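Local coordinates for protein branched-chain-amino-acid aminotransferase (Deinococcus radiodurans, PDB 3UZO) that probably transfers amino groups between branched-chain amino acids and 2-oxoglutarate, using pyridoxal 5'-phosphate as its cofactor, at residues 178-183 with 327-332; 244-249 with 294-299. All coordinates share one frame; numbering follows the deposited sequence.

Interaction 1: residues 178-183 with 327-332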
ATOM      1  N   GLY A 178     -12.863  13.220  22.987  1.00118.59           N
ATOM      2  CA  GLY A 178     -14.114  12.622  23.398  1.00114.86           C
ATOM      3  C   GLY A 178     -15.224  13.595  23.755  1.00111.94           C
ATOM      4  O   GLY A 178     -14.995  14.784  24.007  1.00111.83           O
ATOM      5  N   GLY A 179     -16.447  13.078  23.776  1.00 73.26           N
ATOM      6  CA  GLY A 179     -17.583  13.913  24.117  1.00 68.84           C
ATOM      7  C   GLY A 179     -17.800  15.039  23.121  1.00 64.83           C
ATOM      8  O   GLY A 179     -17.528  16.199  23.424  1.00 65.62           O
ATOM      9  N   LEU A 180     -18.294  14.691  21.935  1.00 45.52           N
ATOM     10  CA  LEU A 180     -18.562  15.650  20.861  1.00 39.31           C
ATOM     11  C   LEU A 180     -17.716  16.923  20.837  1.00 34.64           C
ATOM     12  O   LEU A 180     -18.240  18.013  20.631  1.00 33.35           O
ATOM     13  CB  LEU A 180     -20.040  16.058  20.855  1.00 44.21           C
ATOM     14  CG  LEU A 180     -21.078  15.021  20.435  1.00 45.45           C
ATOM     15  CD1 LEU A 180     -21.335  14.084  21.595  1.00 46.25           C
ATOM     16  CD2 LEU A 180     -22.370  15.720  20.041  1.00 46.18           C
ATOM     17  N   THR A 181     -16.413  16.797  21.043  1.00 29.15           N
ATOM     18  CA  THR A 181     -15.557  17.972  20.991  1.00 24.82           C
ATOM     19  C   THR A 181     -14.986  18.112  19.579  1.00 21.77           C
ATOM     20  O   THR A 181     -14.232  17.260  19.096  1.00 20.30           O
ATOM     21  CB  THR A 181     -14.419  17.891  22.020  1.00 43.17           C
ATOM     22  OG1 THR A 181     -13.486  18.955  21.788  1.00 44.81           O
ATOM     23  CG2 THR A 181     -13.726  16.567  21.922  1.00 45.31           C
ATOM     24  N   PRO A 182     -15.364  19.193  18.882  1.00 21.03           N
ATOM     25  CA  PRO A 182     -14.876  19.413  17.523  1.00 19.40           C
ATOM     26  C   PRO A 182     -13.370  19.590  17.410  1.00 17.86           C
ATOM     27  O   PRO A 182     -12.710  20.043  18.348  1.00 16.61           O
ATOM     28  CB  PRO A 182     -15.641  20.662  17.079  1.00 31.25           C
ATOM     29  CG  PRO A 182     -15.865  21.394  18.358  1.00 31.33           C
ATOM     30  CD  PRO A 182     -16.253  20.293  19.301  1.00 32.66           C
ATOM     31  N   THR A 183     -12.833  19.196  16.260  1.00 18.67           N
ATOM     32  CA  THR A 183     -11.414  19.340  15.974  1.00 17.38           C
ATOM     33  C   THR A 183     -11.310  19.886  14.562  1.00 14.81           C
ATOM     34  O   THR A 183     -12.285  19.837  13.800  1.00 13.78           O
ATOM     35  CB  THR A 183     -10.657  17.995  16.057  1.00 33.19           C
ATOM     36  OG1 THR A 183     -11.304  17.025  15.227  1.00 33.62           O
ATOM     37  CG2 THR A 183     -10.615  17.500  17.488  1.00 33.49           C
ATOM     38  N   SER A 327     -15.752  24.953  19.298  1.00 21.81           N
ATOM     39  CA  SER A 327     -15.814  24.384  20.645  1.00 22.21           C
ATOM     40  C   SER A 327     -17.060  23.552  20.937  1.00 22.23           C
ATOM     41  O   SER A 327     -17.035  22.676  21.799  1.00 20.81           O
ATOM     42  CB  SER A 327     -15.718  25.504  21.688  1.00 22.05           C
ATOM     43  OG  SER A 327     -16.874  26.324  21.672  1.00 19.76           O
ATOM     44  N   GLU A 328     -18.149  23.823  20.227  1.00 18.35           N
ATOM     45  CA  GLU A 328     -19.391  23.093  20.439  1.00 19.51           C
ATOM     46  C   GLU A 328     -19.850  22.429  19.151  1.00 18.20           C
ATOM     47  O   GLU A 328     -19.641  22.961  18.068  1.00 16.13           O
ATOM     48  CB  GLU A 328     -20.490  24.047  20.912  1.00 39.79           C
ATOM     49  CG  GLU A 328     -20.215  24.732  22.233  1.00 44.38           C
ATOM     50  CD  GLU A 328     -20.135  23.754  23.384  1.00 46.20           C
ATOM     51  OE1 GLU A 328     -21.075  22.948  23.547  1.00 46.20           O
ATOM     52  OE2 GLU A 328     -19.133  23.797  24.130  1.00 50.31           O
ATOM     53  N   PRO A 329     -20.496  21.260  19.258  1.00 21.93           N
ATOM     54  CA  PRO A 329     -20.993  20.527  18.089  1.00 20.87           C
ATOM     55  C   PRO A 329     -22.308  21.148  17.627  1.00 19.88           C
ATOM     56  O   PRO A 329     -23.040  21.730  18.431  1.00 17.05           O
ATOM     57  CB  PRO A 329     -21.227  19.112  18.623  1.00 30.83           C
ATOM     58  CG  PRO A 329     -20.570  19.097  19.982  1.00 31.56           C
ATOM     59  CD  PRO A 329     -20.708  20.482  20.485  1.00 30.79           C
ATOM     60  N   GLY A 330     -22.614  21.015  16.342  1.00 14.49           N
ATOM     61  CA  GLY A 330     -23.869  21.550  15.849  1.00 15.29           C
ATOM     62  C   GLY A 330     -25.018  20.735  16.417  1.00 14.52           C
ATOM     63  O   GLY A 330     -24.798  19.624  16.915  1.00 12.92           O
ATOM     64  N   PRO A 331     -26.259  21.250  16.370  1.00 18.79           N
ATOM     65  CA  PRO A 331     -27.402  20.499  16.908  1.00 17.46           C
ATOM     66  C   PRO A 331     -27.769  19.236  16.129  1.00 15.82           C
ATOM     67  O   PRO A 331     -28.181  18.233  16.718  1.00 14.92           O
ATOM     68  CB  PRO A 331     -28.526  21.540  16.925  1.00 22.22           C
ATOM     69  CG  PRO A 331     -28.164  22.459  15.796  1.00 23.45           C
ATOM     70  CD  PRO A 331     -26.666  22.604  15.943  1.00 22.60           C
ATOM     71  N   VAL A 332     -27.629  19.269  14.808  1.00 11.38           N
ATOM     72  CA  VAL A 332     -27.957  18.086  14.028  1.00 12.23           C
ATOM     73  C   VAL A 332     -26.905  16.998  14.266  1.00 12.87           C
ATOM     74  O   VAL A 332     -27.239  15.815  14.371  1.00 13.00           O
ATOM     75  CB  VAL A 332     -28.068  18.408  12.532  1.00 18.79           C
ATOM     76  CG1 VAL A 332     -28.408  17.139  11.751  1.00 17.05           C
ATOM     77  CG2 VAL A 332     -29.152  19.468  12.318  1.00 19.27           C
TER

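Interaction 2: residues 244-249 with 294-299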
ATOM      1  N   PHE A 244     -16.625  11.963   5.474  1.00  9.28           N
ATOM      2  CA  PHE A 244     -17.023  13.330   5.790  1.00  9.11           C
ATOM      3  C   PHE A 244     -18.505  13.513   5.513  1.00  8.74           C
ATOM      4  O   PHE A 244     -19.037  12.921   4.583  1.00  8.08           O
ATOM      5  CB  PHE A 244     -16.236  14.301   4.899  1.00 12.86           C
ATOM      6  CG  PHE A 244     -16.687  15.737   4.993  1.00 14.61           C
ATOM      7  CD1 PHE A 244     -16.059  16.625   5.866  1.00 14.51           C
ATOM      8  CD2 PHE A 244     -17.713  16.213   4.184  1.00 12.51           C
ATOM      9  CE1 PHE A 244     -16.449  17.979   5.925  1.00 16.33           C
ATOM     10  CE2 PHE A 244     -18.112  17.560   4.233  1.00 15.82           C
ATOM     11  CZ  PHE A 244     -17.478  18.444   5.104  1.00  9.99           C
ATOM     12  N   PHE A 245     -19.175  14.308   6.334  1.00 10.56           N
ATOM     13  CA  PHE A 245     -20.579  14.611   6.093  1.00 10.72           C
ATOM     14  C   PHE A 245     -20.812  16.060   6.500  1.00 11.03           C
ATOM     15  O   PHE A 245     -20.030  16.626   7.264  1.00  9.79           O
ATOM     16  CB  PHE A 245     -21.526  13.672   6.861  1.00 11.14           C
ATOM     17  CG  PHE A 245     -21.583  13.911   8.341  1.00 12.06           C
ATOM     18  CD1 PHE A 245     -20.694  13.271   9.200  1.00 15.27           C
ATOM     19  CD2 PHE A 245     -22.553  14.751   8.887  1.00 11.62           C
ATOM     20  CE1 PHE A 245     -20.769  13.457  10.583  1.00 12.58           C
ATOM     21  CE2 PHE A 245     -22.639  14.947  10.257  1.00 15.53           C
ATOM     22  CZ  PHE A 245     -21.741  14.294  11.112  1.00 15.15           C
ATOM     23  N   ALA A 246     -21.862  16.669   5.961  1.00 10.66           N
ATOM     24  CA  ALA A 246     -22.185  18.047   6.303  1.00 10.63           C
ATOM     25  C   ALA A 246     -23.692  18.223   6.321  1.00 11.54           C
ATOM     26  O   ALA A 246     -24.426  17.461   5.690  1.00 11.51           O
ATOM     27  CB  ALA A 246     -21.546  19.020   5.298  1.00 11.21           C
ATOM     28  N   ILE A 247     -24.147  19.220   7.069  1.00  9.51           N
ATOM     29  CA  ILE A 247     -25.567  19.518   7.175  1.00 12.25           C
ATOM     30  C   ILE A 247     -25.783  20.901   6.540  1.00 12.48           C
ATOM     31  O   ILE A 247     -25.062  21.848   6.849  1.00 13.53           O
ATOM     32  CB  ILE A 247     -26.025  19.549   8.656  1.00 15.86           C
ATOM     33  CG1 ILE A 247     -25.886  18.160   9.297  1.00 17.13           C
ATOM     34  CG2 ILE A 247     -27.482  19.955   8.740  1.00 15.28           C
ATOM     35  CD1 ILE A 247     -24.488  17.630   9.333  1.00 21.98           C
ATOM     36  N   THR A 248     -26.765  21.008   5.650  1.00 14.82           N
ATOM     37  CA  THR A 248     -27.050  22.277   4.980  1.00 16.21           C
ATOM     38  C   THR A 248     -27.437  23.379   5.966  1.00 16.27           C
ATOM     39  O   THR A 248     -27.848  23.103   7.101  1.00 15.23           O
ATOM     40  CB  THR A 248     -28.175  22.113   3.939  1.00 18.97           C
ATOM     41  OG1 THR A 248     -29.322  21.527   4.566  1.00 15.37           O
ATOM     42  CG2 THR A 248     -27.702  21.226   2.783  1.00 15.38           C
ATOM     43  N   GLN A 249     -27.310  24.628   5.524  1.00 15.57           N
ATOM     44  CA  GLN A 249     -27.624  25.780   6.366  1.00 16.19           C
ATOM     45  C   GLN A 249     -28.989  25.738   7.046  1.00 15.73           C
ATOM     46  O   GLN A 249     -29.113  26.132   8.206  1.00 16.30           O
ATOM     47  CB  GLN A 249     -27.488  27.084   5.561  1.00 15.01           C
ATOM     48  CG  GLN A 249     -26.040  27.523   5.318  1.00 16.85           C
ATOM     49  CD  GLN A 249     -25.263  27.752   6.612  1.00 13.80           C
ATOM     50  OE1 GLN A 249     -25.848  27.857   7.687  1.00 15.47           O
ATOM     51  NE2 GLN A 249     -23.937  27.841   6.507  1.00 13.54           N
ATOM     52  N   GLY A 294     -19.542  27.229   2.769  1.00  9.25           N
ATOM     53  CA  GLY A 294     -20.530  28.116   3.375  1.00  9.44           C
ATOM     54  C   GLY A 294     -21.952  27.627   3.201  1.00  9.58           C
ATOM     55  O   GLY A 294     -22.886  28.124   3.837  1.00  7.74           O
ATOM     56  N   LYS A 295     -22.115  26.630   2.344  1.00 15.83           N
ATOM     57  CA  LYS A 295     -23.417  26.038   2.070  1.00 17.10           C
ATOM     58  C   LYS A 295     -23.889  25.148   3.232  1.00 14.57           C
ATOM     59  O   LYS A 295     -25.043  24.716   3.266  1.00 13.62           O
ATOM     60  CB  LYS A 295     -23.304  25.208   0.790  1.00 34.52           C
ATOM     61  CG  LYS A 295     -24.595  24.623   0.267  1.00 39.39           C
ATOM     62  CD  LYS A 295     -24.318  23.615  -0.848  1.00 40.04           C
ATOM     63  CE  LYS A 295     -23.359  24.175  -1.891  1.00 42.08           C
ATOM     64  NZ  LYS A 295     -23.837  25.460  -2.481  1.00 43.69           N
ATOM     65  N   PHE A 296     -23.005  24.886   4.188  1.00 15.02           N
ATOM     66  CA  PHE A 296     -23.361  24.005   5.301  1.00 14.23           C
ATOM     67  C   PHE A 296     -23.206  24.611   6.683  1.00 15.35           C
ATOM     68  O   PHE A 296     -22.185  25.231   6.993  1.00 16.46           O
ATOM     69  CB  PHE A 296     -22.534  22.716   5.227  1.00 13.47           C
ATOM     70  CG  PHE A 296     -22.527  22.084   3.864  1.00 12.37           C
ATOM     71  CD1 PHE A 296     -21.530  22.399   2.951  1.00  9.18           C
ATOM     72  CD2 PHE A 296     -23.537  21.199   3.484  1.00 10.17           C
ATOM     73  CE1 PHE A 296     -21.533  21.848   1.674  1.00 13.02           C
ATOM     74  CE2 PHE A 296     -23.552  20.643   2.214  1.00 12.42           C
ATOM     75  CZ  PHE A 296     -22.548  20.967   1.301  1.00 11.75           C
ATOM     76  N   SER A 297     -24.219  24.399   7.519  1.00 13.47           N
ATOM     77  CA  SER A 297     -24.226  24.917   8.881  1.00 14.10           C
ATOM     78  C   SER A 297     -23.380  24.082   9.850  1.00 15.56           C
ATOM     79  O   SER A 297     -23.009  24.567  10.917  1.00 14.26           O
ATOM     80  CB  SER A 297     -25.662  24.993   9.404  1.00 17.25           C
ATOM     81  OG  SER A 297     -26.237  23.701   9.467  1.00 14.72           O
ATOM     82  N   GLU A 298     -23.096  22.829   9.488  1.00 14.34           N
ATOM     83  CA  GLU A 298     -22.283  21.942  10.333  1.00 14.76           C
ATOM     84  C   GLU A 298     -21.570  20.902   9.480  1.00 14.50           C
ATOM     85  O   GLU A 298     -22.001  20.591   8.357  1.00 14.29           O
ATOM     86  CB  GLU A 298     -23.132  21.155  11.349  1.00 17.12           C
ATOM     87  CG  GLU A 298     -24.364  21.824  11.912  1.00 15.88           C
ATOM     88  CD  GLU A 298     -25.167  20.864  12.786  1.00 19.46           C
ATOM     89  OE1 GLU A 298     -26.356  21.139  13.061  1.00 15.39           O
ATOM     90  OE2 GLU A 298     -24.601  19.827  13.204  1.00 19.36           O
ATOM     91  N   ALA A 299     -20.494  20.349  10.027  1.00 13.99           N
ATOM     92  CA  ALA A 299     -19.728  19.312   9.343  1.00 15.02           C
ATOM     93  C   ALA A 299     -19.098  18.389  10.385  1.00 14.22           C
ATOM     94  O   ALA A 299     -18.829  18.799  11.513  1.00 13.67           O
ATOM     95  CB  ALA A 299     -18.640  19.933   8.469  1.00 12.11           C
TER

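Interaction 1: residues 178-183 with 327-332
Leu180 and Pro329 point their side chains at each other and cross at about a right angle. The methyl CD2 of Leu180 comes to 3.8 Å from Pro329 CG and 3.9 Å from Pro329 CB, so the ring meets the branch through its outer carbons. With CG anti to the carbonyl carbon (chi1 -70°), the leucine branch extends beside Pro329. The model brings the Leu180 carbonyl oxygen implausibly close to Pro329 CG, and the neighbouring Gly178 and Gly179 are poorly ordered, so the exact fit at this spot is doubtful. Two residues on, Pro182 makes a second contact. Its CD lies 3.5 Å from Ser327 O, while its CG lies 3.6 Å from Ser327 C and 3.8 Å from Glu328 N, which places the ring against the peptide joining Ser327 to Glu328. The touching pairs thus run in opposite chain directions, Leu180 with Pro329 and Pro182 with Ser327, and they bury 203 Å² in all through van der Waals packing.

In the class-IV aminotransferase fold, residues 178-183 end the loop that leads from the antiparallel sheet of strand 162-172 into the mixed sheet through strand 183-186. Residues 327-332 lead into helix 331-344, with Gly330 at its N-cap. The contact therefore joins the connection between the two sheets to the start of a late helix.

Further out, Pro310 of strand 309-316 touches both Pro182 and Pro329, while Arg334 of helix 331-344 touches both Leu180 and Pro329. Tyr337 of the same helix also packs on Leu180. Ser325 OG accepts hydrogen bonds from the backbone N-H groups of Ser327 and Glu328, which probably helps to fix the backbone leading into Pro329.

Interaction 2: residues 244-249 with 294-299
Ala246 CB sits over one face of the Phe296 ring, 3.8 Å from its centroid and 28° off the ring normal, a CH-pi contact. On the same face of the sheet Ala299 CB is 4.4 Å from Ala246 CB and also meets Phe244, whose ring carbon CZ comes to 3.9 Å. Around this apolar patch the strands pair antiparallel: Ile247 N donates to Glu298 O at 2.9 Å. In return Ile247 O faces both Ser297 N and Glu298 N, through two weak bonds. Two residues opposite one, with the register shifting by one, make a classic beta bulge at Ser297.

Beyond it the contact turns polar. Ser297 OG donates to Thr248 O, 2.9 Å away and approaching from above the carbonyl plane, and Gln249 N donates to Lys295 O. The bend of the Gln249 chain at chi2 (-59°) folds its amide back, so that NE2 donates to Gly294 O at 2.9 Å.

Strand 253-257 pairs antiparallel with 243-248 on its other edge, and its Val255 touches Phe296 and Thr248; helix 331-344 packs Leu336 on Phe245, and strand 309-316 lines Phe244 with Ile311 and Ile314.

In the fold
The centres of interactions 1 and 2 lie about 14 Å apart, on the same side of the chain's centre, and 244-249 with 294-299 is nested within the loop closed by 178-183 with 327-332. They meet at the start of helix 331-344: Glu298 OE1 is 2.9 Å from Val332 N, a probable hydrogen bond, and OE2 bonds Thr333 OG1, so the carboxylate probably benefits from the helix dipole. Val332 CG1 packs on Ile247 CG1 at 3.7 Å. Neither contact forms the active site, but both lie near it: the Phe244 side chain is about 9 Å from the pyridoxal phosphate, and that of Leu180 about 11 Å from that of Ala306, which binds L-glutamate.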